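Local coordinates for beta chain (Acipenser stellatus, PDB 6IYI), which carries haem as the beta chain of a four-chain sturgeon haemoglobin and probably binds oxygen reversibly for transport in the blood, at residues Thr120-Thr123 against Pro124-Ala128. Numbering follows the deposited sequence.
Sequences TAYT and PDVHA
Thr123 caps the N-terminus of helix 124-142, the last helix of the globin fold, and Val126 N donates to its OG1 over 3.2 Å. With chi1 at 55°, the hydroxyl is flanked by the backbone N and the carbonyl carbon and points to the first turn of the helix. Thr123 OG1 also donates to Asp125 OD1, a hydrogen bond modelled at a very short, and so doubtful, 2.5 Å; with that reserve, OG1 has two partners. The first turn closes with His127 N bonded to Thr123 O at 2.8 Å, almost straight.

Apolar and aromatic contacts gather on Tyr122. His127 CB lies over one face of its ring, 3.9 Å from the centroid, a CH-pi contact displaced toward the rim. The two rings are nearly parallel but offset until little of one lies over the other, with the planes at 24°. On the Val126 side, CG1 approaches Tyr122 CD1 at 4.0 Å. Tyr122 OH is hydrogen-bonded to Ser111 OG, tying this corner to helix 101-118. With an alanine here, His127 CB would probably lose the ring face it packs on, and Ser111 this hydroxyl partner.

His127 ND1 and Tyr122 O each bond a basic side chain of another chain, so the turn also forms part of a subunit interface. The carboxylate of Asp125, at the start of the helix, would probably interact favourably with the positive end of the helix dipole.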
ATOM      1  N   THR B 120     -25.027  13.414  -8.435  1.00 13.55           N
ATOM      2  CA  THR B 120     -25.450  13.746  -7.064  1.00 15.65           C
ATOM      3  C   THR B 120     -26.241  12.638  -6.385  1.00 15.33           C
ATOM      4  O   THR B 120     -26.325  12.610  -5.189  1.00 15.58           O
ATOM      5  CB  THR B 120     -26.254  15.069  -7.022  1.00 17.40           C
ATOM      6  OG1 THR B 120     -27.403  14.922  -7.847  1.00 19.50           O
ATOM      7  CG2 THR B 120     -25.423  16.219  -7.524  1.00 17.97           C
ATOM      8  N   ALA B 121     -26.803  11.686  -7.142  1.00 14.85           N
ATOM      9  CA  ALA B 121     -27.371  10.510  -6.515  1.00 14.11           C
ATOM     10  C   ALA B 121     -26.357   9.609  -5.785  1.00 13.07           C
ATOM     11  O   ALA B 121     -26.748   8.816  -4.937  1.00 12.14           O
ATOM     12  CB  ALA B 121     -28.170   9.683  -7.548  1.00 15.05           C
ATOM     13  N   TYR B 122     -25.072   9.690  -6.153  1.00 11.88           N
ATOM     14  CA  TYR B 122     -24.016   9.010  -5.429  1.00 10.97           C
ATOM     15  C   TYR B 122     -23.646   9.853  -4.187  1.00 10.61           C
ATOM     16  O   TYR B 122     -22.611  10.448  -4.133  1.00 10.77           O
ATOM     17  CB  TYR B 122     -22.794   8.829  -6.373  1.00  9.98           C
ATOM     18  CG  TYR B 122     -21.809   7.724  -5.974  1.00  8.80           C
ATOM     19  CD1 TYR B 122     -22.222   6.426  -5.810  1.00  8.41           C
ATOM     20  CD2 TYR B 122     -20.452   8.010  -5.804  1.00  8.52           C
ATOM     21  CE1 TYR B 122     -21.321   5.393  -5.508  1.00  7.88           C
ATOM     22  CE2 TYR B 122     -19.542   7.018  -5.483  1.00  7.98           C
ATOM     23  CZ  TYR B 122     -19.970   5.698  -5.350  1.00  7.76           C
ATOM     24  OH  TYR B 122     -19.035   4.753  -5.055  1.00  6.70           O
ATOM     25  N   THR B 123     -24.549   9.909  -3.232  1.00 11.32           N
ATOM     26  CA  THR B 123     -24.449  10.746  -2.061  1.00 12.29           C
ATOM     27  C   THR B 123     -23.336  10.198  -1.172  1.00 13.10           C
ATOM     28  O   THR B 123     -22.988   9.004  -1.235  1.00 14.29           O
ATOM     29  CB  THR B 123     -25.754  10.689  -1.195  1.00 12.62           C
ATOM     30  OG1 THR B 123     -26.059   9.350  -0.863  1.00 13.14           O
ATOM     31  CG2 THR B 123     -27.033  11.317  -1.893  1.00 12.66           C
ATOM     32  N   PRO B 124     -22.850  11.010  -0.251  1.00 13.15           N
ATOM     33  CA  PRO B 124     -21.836  10.440   0.639  1.00 12.61           C
ATOM     34  C   PRO B 124     -22.149   9.129   1.325  1.00 12.65           C
ATOM     35  O   PRO B 124     -21.259   8.275   1.463  1.00 10.99           O
ATOM     36  CB  PRO B 124     -21.609  11.544   1.635  1.00 12.33           C
ATOM     37  CG  PRO B 124     -21.961  12.835   0.879  1.00 12.66           C
ATOM     38  CD  PRO B 124     -23.118  12.444   0.028  1.00 12.89           C
ATOM     39  N   ASP B 125     -23.397   8.950   1.780  1.00 14.26           N
ATOM     40  CA  ASP B 125     -23.831   7.702   2.418  1.00 13.79           C
ATOM     41  C   ASP B 125     -23.900   6.537   1.428  1.00 12.71           C
ATOM     42  O   ASP B 125     -23.626   5.390   1.776  1.00 12.15           O
ATOM     43  CB  ASP B 125     -25.182   7.897   3.186  1.00 16.87           C
ATOM     44  CG  ASP B 125     -26.402   7.990   2.264  1.00 18.64           C
ATOM     45  OD1 ASP B 125     -26.552   8.993   1.557  1.00 20.49           O
ATOM     46  OD2 ASP B 125     -27.198   7.016   2.208  1.00 23.76           O
ATOM     47  N   VAL B 126     -24.329   6.813   0.199  1.00 12.20           N
ATOM     48  CA  VAL B 126     -24.446   5.734  -0.796  1.00 11.24           C
ATOM     49  C   VAL B 126     -22.997   5.350  -1.202  1.00 10.43           C
ATOM     50  O   VAL B 126     -22.677   4.138  -1.310  1.00 10.08           O
ATOM     51  CB  VAL B 126     -25.301   6.186  -1.982  1.00 11.50           C
ATOM     52  CG1 VAL B 126     -25.019   5.323  -3.219  1.00 11.20           C
ATOM     53  CG2 VAL B 126     -26.835   6.205  -1.579  1.00 11.60           C
ATOM     54  N   HIS B 127     -22.157   6.371  -1.398  1.00  9.69           N
ATOM     55  CA  HIS B 127     -20.661   6.181  -1.670  1.00 10.63           C
ATOM     56  C   HIS B 127     -20.040   5.355  -0.549  1.00  9.87           C
ATOM     57  O   HIS B 127     -19.414   4.380  -0.814  1.00 10.44           O
ATOM     58  CB  HIS B 127     -20.008   7.572  -1.977  1.00 10.46           C
ATOM     59  CG  HIS B 127     -18.512   7.609  -2.084  1.00 10.53           C
ATOM     60  ND1 HIS B 127     -17.814   8.794  -1.993  1.00 10.28           N
ATOM     61  CD2 HIS B 127     -17.605   6.661  -2.356  1.00 10.70           C
ATOM     62  CE1 HIS B 127     -16.526   8.561  -2.145  1.00 11.53           C
ATOM     63  NE2 HIS B 127     -16.368   7.271  -2.379  1.00 11.72           N
ATOM     64  N   ALA B 128     -20.352   5.649   0.695  1.00 10.31           N
ATOM     65  CA  ALA B 128     -19.794   4.917   1.837  1.00 10.57           C
ATOM     66  C   ALA B 128     -20.200   3.466   1.819  1.00 10.80           C
ATOM     67  O   ALA B 128     -19.375   2.542   2.058  1.00  9.49           O
ATOM     68  CB  ALA B 128     -20.174   5.569   3.183  1.00 10.96           C
TER